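PDB 1U9K: triggering receptor expressed on myeloid cells 1 from Mus musculus, which acts as a cell-surface receptor of innate and adaptive immunity, amplifying inflammatory responses through the adapter DAP12, and is represented here by its extracellular V-type immunoglobulin domain. Local coordinates for residues K33-L38 / L45-T50; V19-N24 / V104-V109. All blocks are in the same frame, centred on the assembly; numbering follows the deposited sequence.

Contact 1. Residues K33-L38 / L45-T50; sequences KAWQRL and LTLVVT
Trp35 meets Leu47 at the pyrrole end of its indole, where CD1 of the ring lies 3.7 Å from CD1 of Leu47. With CG set opposite the backbone N (chi1 -178°), the indole swings off the strand into the domain interior, and CB of Trp35 packs on CG1 of Val48. Inside, the ring runs parallel to that of Tyr91 and touches Val78 and Met80 of the other sheet. The same methyl of Leu47 continues to CB of Arg37, 3.9 Å away. From there the arginine chain stays extended, and its NH2 finds the carbonyl oxygen of Thr86. Leu45 is the hydrogen-bonded partner of Arg37: Arg37 N gives to Leu45 O at 2.8 Å, Leu45 N returns a bond to Arg37 O, and Leu45 CB lies 4.0 Å from that oxygen.

Residues 33-37 and 45-49 form an antiparallel hairpin, the C and C' strands of the V-set immunoglobulin fold, with Trp35 the core tryptophan characteristic of strand C. A beta bulge at Leu47-Val48 faces Trp35, whose N bonds to Val48 O and whose O receives Leu47 N at 2.9 Å. On the face carrying Gln36 and Thr46, the amide NE2 of Gln36 donates in its own plane to Thr46 OG1 (3.0 Å, 165° at the hydrogen), while OE1 takes a bond from Arg92 NE. At the other end, Thr50 grips Lys33 twice, its N giving to Lys33 O and its OG1 receiving Lys33 N.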
loop_
_atom_site.group_PDB
_atom_site.type_symbol
_atom_site.label_atom_id
_atom_site.label_comp_id
_atom_site.label_asym_id
_atom_site.label_seq_id
_atom_site.Cartn_x
_atom_site.Cartn_y
_atom_site.Cartn_z
ATOM N N LYS A 33 4.033 8.265 0.010
ATOM C CA LYS A 33 3.416 7.045 0.500
ATOM C C LYS A 33 3.767 5.873 -0.383
ATOM O O LYS A 33 4.133 6.025 -1.542
ATOM C CB LYS A 33 1.905 7.182 0.660
ATOM C CG LYS A 33 1.506 8.287 1.665
ATOM C CD LYS A 33 1.057 9.520 0.978
ATOM C CE LYS A 33 0.697 10.653 1.953
ATOM N NZ LYS A 33 0.696 11.923 1.276
ATOM N N ALA A 34 3.689 4.677 0.196
ATOM C CA ALA A 34 4.084 3.493 -0.501
ATOM C C ALA A 34 3.297 2.289 -0.041
ATOM O O ALA A 34 2.802 2.211 1.096
ATOM C CB ALA A 34 5.521 3.236 -0.337
ATOM N N TRP A 35 3.233 1.322 -0.941
ATOM C CA TRP A 35 2.768 -0.033 -0.653
ATOM C C TRP A 35 3.969 -0.965 -0.650
ATOM O O TRP A 35 4.758 -0.919 -1.565
ATOM C CB TRP A 35 1.822 -0.460 -1.750
ATOM C CG TRP A 35 1.161 -1.848 -1.632
ATOM C CD1 TRP A 35 1.217 -2.819 -2.575
ATOM C CD2 TRP A 35 0.252 -2.317 -0.623
ATOM N NE1 TRP A 35 0.438 -3.878 -2.213
ATOM C CE2 TRP A 35 -0.192 -3.586 -1.027
ATOM C CE3 TRP A 35 -0.277 -1.770 0.565
ATOM C CZ2 TRP A 35 -1.079 -4.328 -0.293
ATOM C CZ3 TRP A 35 -1.164 -2.510 1.304
ATOM C CH2 TRP A 35 -1.556 -3.782 0.880
ATOM N N GLN A 36 4.091 -1.783 0.390
ATOM C CA GLN A 36 5.224 -2.667 0.601
ATOM C C GLN A 36 4.771 -4.095 0.835
ATOM O O GLN A 36 3.700 -4.336 1.371
ATOM C CB GLN A 36 6.060 -2.254 1.811
ATOM C CG GLN A 36 6.659 -0.809 1.661
ATOM C CD GLN A 36 7.670 -0.511 2.760
ATOM O OE1 GLN A 36 7.374 -0.750 3.923
ATOM N NE2 GLN A 36 8.856 -0.035 2.398
ATOM N N ARG A 37 5.568 -5.039 0.383
ATOM C CA ARG A 37 5.420 -6.403 0.789
ATOM C C ARG A 37 6.501 -6.699 1.837
ATOM O O ARG A 37 7.592 -6.113 1.819
ATOM C CB ARG A 37 5.535 -7.308 -0.408
ATOM C CG ARG A 37 5.282 -8.749 -0.177
ATOM C CD ARG A 37 5.222 -9.505 -1.491
ATOM N NE ARG A 37 4.783 -10.867 -1.283
ATOM C CZ ARG A 37 4.620 -11.760 -2.267
ATOM N NH1 ARG A 37 4.846 -11.429 -3.535
ATOM N NH2 ARG A 37 4.215 -12.960 -1.989
ATOM N N LEU A 38 6.162 -7.572 2.762
ATOM C CA LEU A 38 7.065 -7.912 3.864
ATOM C C LEU A 38 7.404 -9.387 3.833
ATOM O O LEU A 38 6.829 -10.173 4.582
ATOM C CB LEU A 38 6.427 -7.543 5.195
ATOM C CG LEU A 38 5.992 -6.086 5.389
ATOM C CD1 LEU A 38 5.134 -5.808 6.671
ATOM C CD2 LEU A 38 7.151 -5.187 5.375
ATOM N N LEU A 45 9.896 -4.929 0.588
ATOM C CA LEU A 45 9.926 -4.628 -0.850
ATOM C C LEU A 45 8.928 -3.547 -1.112
ATOM O O LEU A 45 7.739 -3.708 -0.873
ATOM C CB LEU A 45 9.478 -5.813 -1.668
ATOM C CG LEU A 45 10.338 -7.050 -1.641
ATOM C CD1 LEU A 45 9.565 -8.202 -2.340
ATOM C CD2 LEU A 45 11.703 -6.794 -2.288
ATOM N N THR A 46 9.415 -2.437 -1.621
ATOM C CA THR A 46 8.582 -1.330 -1.993
ATOM C C THR A 46 8.058 -1.562 -3.401
ATOM O O THR A 46 8.812 -1.647 -4.330
ATOM C CB THR A 46 9.415 -0.070 -1.889
ATOM O OG1 THR A 46 9.751 0.086 -0.493
ATOM C CG2 THR A 46 8.591 1.174 -2.244
ATOM N N LEU A 47 6.747 -1.646 -3.525
ATOM C CA LEU A 47 6.111 -2.115 -4.723
ATOM C C LEU A 47 5.665 -0.935 -5.606
ATOM O O LEU A 47 5.697 -1.048 -6.774
ATOM C CB LEU A 47 4.930 -2.980 -4.364
ATOM C CG LEU A 47 5.356 -4.280 -3.689
ATOM C CD1 LEU A 47 4.152 -4.987 -3.225
ATOM C CD2 LEU A 47 6.094 -5.062 -4.675
ATOM N N VAL A 48 5.215 0.163 -4.996
ATOM C CA VAL A 48 4.674 1.302 -5.726
ATOM C C VAL A 48 4.682 2.465 -4.760
ATOM O O VAL A 48 4.438 2.280 -3.594
ATOM C CB VAL A 48 3.272 0.986 -6.328
ATOM C CG1 VAL A 48 2.264 0.573 -5.270
ATOM C CG2 VAL A 48 2.751 2.180 -7.195
ATOM N N VAL A 49 5.011 3.628 -5.276
ATOM C CA VAL A 49 5.099 4.849 -4.487
ATOM C C VAL A 49 4.348 5.981 -5.135
ATOM O O VAL A 49 4.159 5.961 -6.337
ATOM C CB VAL A 49 6.561 5.292 -4.295
ATOM C CG1 VAL A 49 7.336 4.244 -3.510
ATOM C CG2 VAL A 49 7.218 5.556 -5.640
ATOM N N THR A 50 3.885 6.948 -4.343
ATOM C CA THR A 50 3.331 8.152 -4.917
ATOM C C THR A 50 4.419 9.035 -5.456
ATOM O O THR A 50 5.613 8.834 -5.184
ATOM C CB THR A 50 2.469 8.937 -3.918
ATOM O OG1 THR A 50 3.244 9.310 -2.770
ATOM C CG2 THR A 50 1.354 8.107 -3.368
#

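Contact 2. Residues V19-N24 / V104-V109; sequences VKCPFN and VLFHPV
The carbonyl oxygen of Lys20 sits over the centre of the Phe106 ring, 3.6 Å above its plane, with all six ring carbons at almost equal distance. Phe106 itself has a positive phi (61°), uncommon for a residue with a side chain. With CG anti to the backbone N (chi1 -163°), the ring reaches across to the strand, where the carbonyl of Lys20 points its oxygen at the ring face. The opposite face is met near its rim by CE1 of His107, whose NE2 bonds to Glu7.

Around this ring the strand contributes further contacts, all oblique to it. CD of Pro22 is 3.7 Å from Phe106 CD1, and the sulfur of Cys21 lies 5.0 Å from the ring centroid, a Cys sulfur-aromatic contact in which SG also packs on Phe106 CB. Farther along, CG1 of Val19 and CG2 of Val109 meet tip to tip at 4.1 Å. Leu105 turns both its methyls to CB of Phe23, CD2 being 3.7 Å away, and lays its CB against Pro22 O. That oxygen is satisfied by a water, which donates to it at 2.6 Å and accepts from Phe106 N at 2.8 Å, bridging two backbones that are not directly bonded.

Cys21 is disulfide-linked to Cys93, next to Leu105 on the neighbouring strand. The contact thus joins the B strand of one sheet to the irregular part of the G strand of the other, beside the intersheet disulfide characteristic of the immunoglobulin V-set beta sandwich.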
loop_
_atom_site.group_PDB
_atom_site.type_symbol
_atom_site.label_atom_id
_atom_site.label_comp_id
_atom_site.label_asym_id
_atom_site.label_seq_id
_atom_site.Cartn_x
_atom_site.Cartn_y
_atom_site.Cartn_z
ATOM N N VAL A 19 -7.504 -2.054 -0.747
ATOM C CA VAL A 19 -7.179 -1.732 0.626
ATOM C C VAL A 19 -7.242 -0.218 0.729
ATOM O O VAL A 19 -6.714 0.480 -0.125
ATOM C CB VAL A 19 -5.764 -2.229 0.972
ATOM C CG1 VAL A 19 -5.285 -1.705 2.298
ATOM C CG2 VAL A 19 -5.725 -3.725 0.903
ATOM N N LYS A 20 -7.993 0.268 1.715
ATOM C CA LYS A 20 -8.133 1.704 2.008
ATOM C C LYS A 20 -7.342 2.007 3.261
ATOM O O LYS A 20 -7.686 1.511 4.359
ATOM C CB LYS A 20 -9.601 2.048 2.241
ATOM C CG LYS A 20 -10.449 1.720 1.038
ATOM C CD LYS A 20 -11.681 2.574 0.915
ATOM C CE LYS A 20 -12.566 2.026 -0.205
ATOM N NZ LYS A 20 -13.413 3.150 -0.850
ATOM N N CYS A 21 -6.295 2.788 3.099
ATOM C CA CYS A 21 -5.392 3.191 4.165
ATOM C C CYS A 21 -5.530 4.654 4.510
ATOM O O CYS A 21 -5.017 5.491 3.777
ATOM C CB CYS A 21 -3.950 2.934 3.756
ATOM S SG CYS A 21 -3.642 1.181 3.433
ATOM N N PRO A 22 -6.177 4.995 5.599
ATOM C CA PRO A 22 -6.215 6.397 5.999
ATOM C C PRO A 22 -4.828 6.906 6.364
ATOM O O PRO A 22 -4.006 6.142 6.864
ATOM C CB PRO A 22 -7.103 6.391 7.256
ATOM C CG PRO A 22 -7.812 5.190 7.265
ATOM C CD PRO A 22 -6.922 4.163 6.549
ATOM N N PHE A 23 -4.578 8.190 6.128
ATOM C CA PHE A 23 -3.384 8.838 6.657
ATOM C C PHE A 23 -3.739 10.173 7.288
ATOM O O PHE A 23 -4.676 10.840 6.885
ATOM C CB PHE A 23 -2.260 8.980 5.640
ATOM C CG PHE A 23 -2.571 9.878 4.466
ATOM C CD1 PHE A 23 -2.268 11.208 4.528
ATOM C CD2 PHE A 23 -3.107 9.364 3.303
ATOM C CE1 PHE A 23 -2.546 12.042 3.458
ATOM C CE2 PHE A 23 -3.388 10.173 2.242
ATOM C CZ PHE A 23 -3.102 11.533 2.327
ATOM N N ASN A 24 -2.958 10.563 8.280
ATOM C CA ASN A 24 -3.156 11.842 8.950
ATOM C C ASN A 24 -2.659 12.984 8.062
ATOM O O ASN A 24 -1.441 13.135 7.879
ATOM C CB ASN A 24 -2.406 11.787 10.278
ATOM C CG ASN A 24 -2.515 13.045 11.045
ATOM O OD1 ASN A 24 -2.625 14.117 10.469
ATOM N ND2 ASN A 24 -2.505 12.941 12.356
ATOM N N VAL A 104 4.001 3.131 9.507
ATOM C CA VAL A 104 2.954 2.224 9.058
ATOM C C VAL A 104 1.588 2.890 9.198
ATOM O O VAL A 104 1.245 3.357 10.268
ATOM C CB VAL A 104 3.017 0.911 9.860
ATOM C CG1 VAL A 104 1.992 -0.051 9.415
ATOM C CG2 VAL A 104 4.461 0.302 9.771
ATOM N N LEU A 105 0.837 2.961 8.104
ATOM C CA LEU A 105 -0.546 3.390 8.093
ATOM C C LEU A 105 -1.479 2.180 8.328
ATOM O O LEU A 105 -1.124 1.026 8.058
ATOM C CB LEU A 105 -0.865 4.041 6.757
ATOM C CG LEU A 105 0.026 5.236 6.398
ATOM C CD1 LEU A 105 -0.290 5.635 4.989
ATOM C CD2 LEU A 105 -0.189 6.380 7.366
ATOM N N PHE A 106 -2.682 2.426 8.808
ATOM C CA PHE A 106 -3.700 1.388 8.811
ATOM C C PHE A 106 -3.148 0.248 9.665
ATOM O O PHE A 106 -2.656 0.486 10.746
ATOM C CB PHE A 106 -4.083 1.010 7.379
ATOM C CG PHE A 106 -5.383 0.266 7.276
ATOM C CD1 PHE A 106 -6.514 0.731 7.921
ATOM C CD2 PHE A 106 -5.467 -0.906 6.527
ATOM C CE1 PHE A 106 -7.710 0.047 7.827
ATOM C CE2 PHE A 106 -6.663 -1.591 6.432
ATOM C CZ PHE A 106 -7.785 -1.115 7.082
ATOM N N HIS A 107 -3.216 -0.991 9.150
ATOM C CA HIS A 107 -2.594 -2.123 9.815
ATOM C C HIS A 107 -2.065 -3.065 8.710
ATOM O O HIS A 107 -2.468 -2.942 7.541
ATOM C CB HIS A 107 -3.507 -2.749 10.861
ATOM C CG HIS A 107 -4.903 -3.005 10.400
ATOM N ND1 HIS A 107 -5.849 -2.014 10.289
ATOM C CD2 HIS A 107 -5.526 -4.150 10.059
ATOM C CE1 HIS A 107 -6.981 -2.530 9.846
ATOM N NE2 HIS A 107 -6.816 -3.829 9.709
ATOM N N PRO A 108 -1.098 -3.913 9.028
ATOM C CA PRO A 108 -0.620 -4.854 8.032
ATOM C C PRO A 108 -1.789 -5.696 7.526
ATOM O O PRO A 108 -2.763 -5.953 8.237
ATOM C CB PRO A 108 0.423 -5.678 8.803
ATOM C CG PRO A 108 0.871 -4.799 9.902
ATOM C CD PRO A 108 -0.320 -3.995 10.267
ATOM N N VAL A 109 -1.685 -6.073 6.270
ATOM C CA VAL A 109 -2.656 -6.820 5.517
ATOM C C VAL A 109 -2.046 -8.157 5.228
ATOM O O VAL A 109 -1.063 -8.210 4.542
ATOM C CB VAL A 109 -2.893 -6.106 4.131
ATOM C CG1 VAL A 109 -3.765 -6.900 3.299
ATOM C CG2 VAL A 109 -3.481 -4.700 4.350
HETATM O O HOH W 1 -3.570 5.075 9.174
#

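In the fold
Contacts 1 and 2 lie with their centres about 12 Å apart in a single V-set domain. Along the chain they are nested: residues 19-24 come first, then both strands of the hairpin of contact 1, and 104-109 last. Strands 32-37, 45-49 and 103-113 belong to one sheet, with 89-96 lying between 103-113 and 32-37; strand 17-22 is an outermost strand of the opposing sheet. Contact 1 therefore builds an edge of one sheet, whereas contact 2 spans the two. They meet in the interior, where Trp35 CH2 packs on Val109 CG2 of its own sheet (4.1 Å) and on Val19 of the other, and Lys33 makes a cation-pi contact with Phe23, linking the hairpin to the opposing sheet.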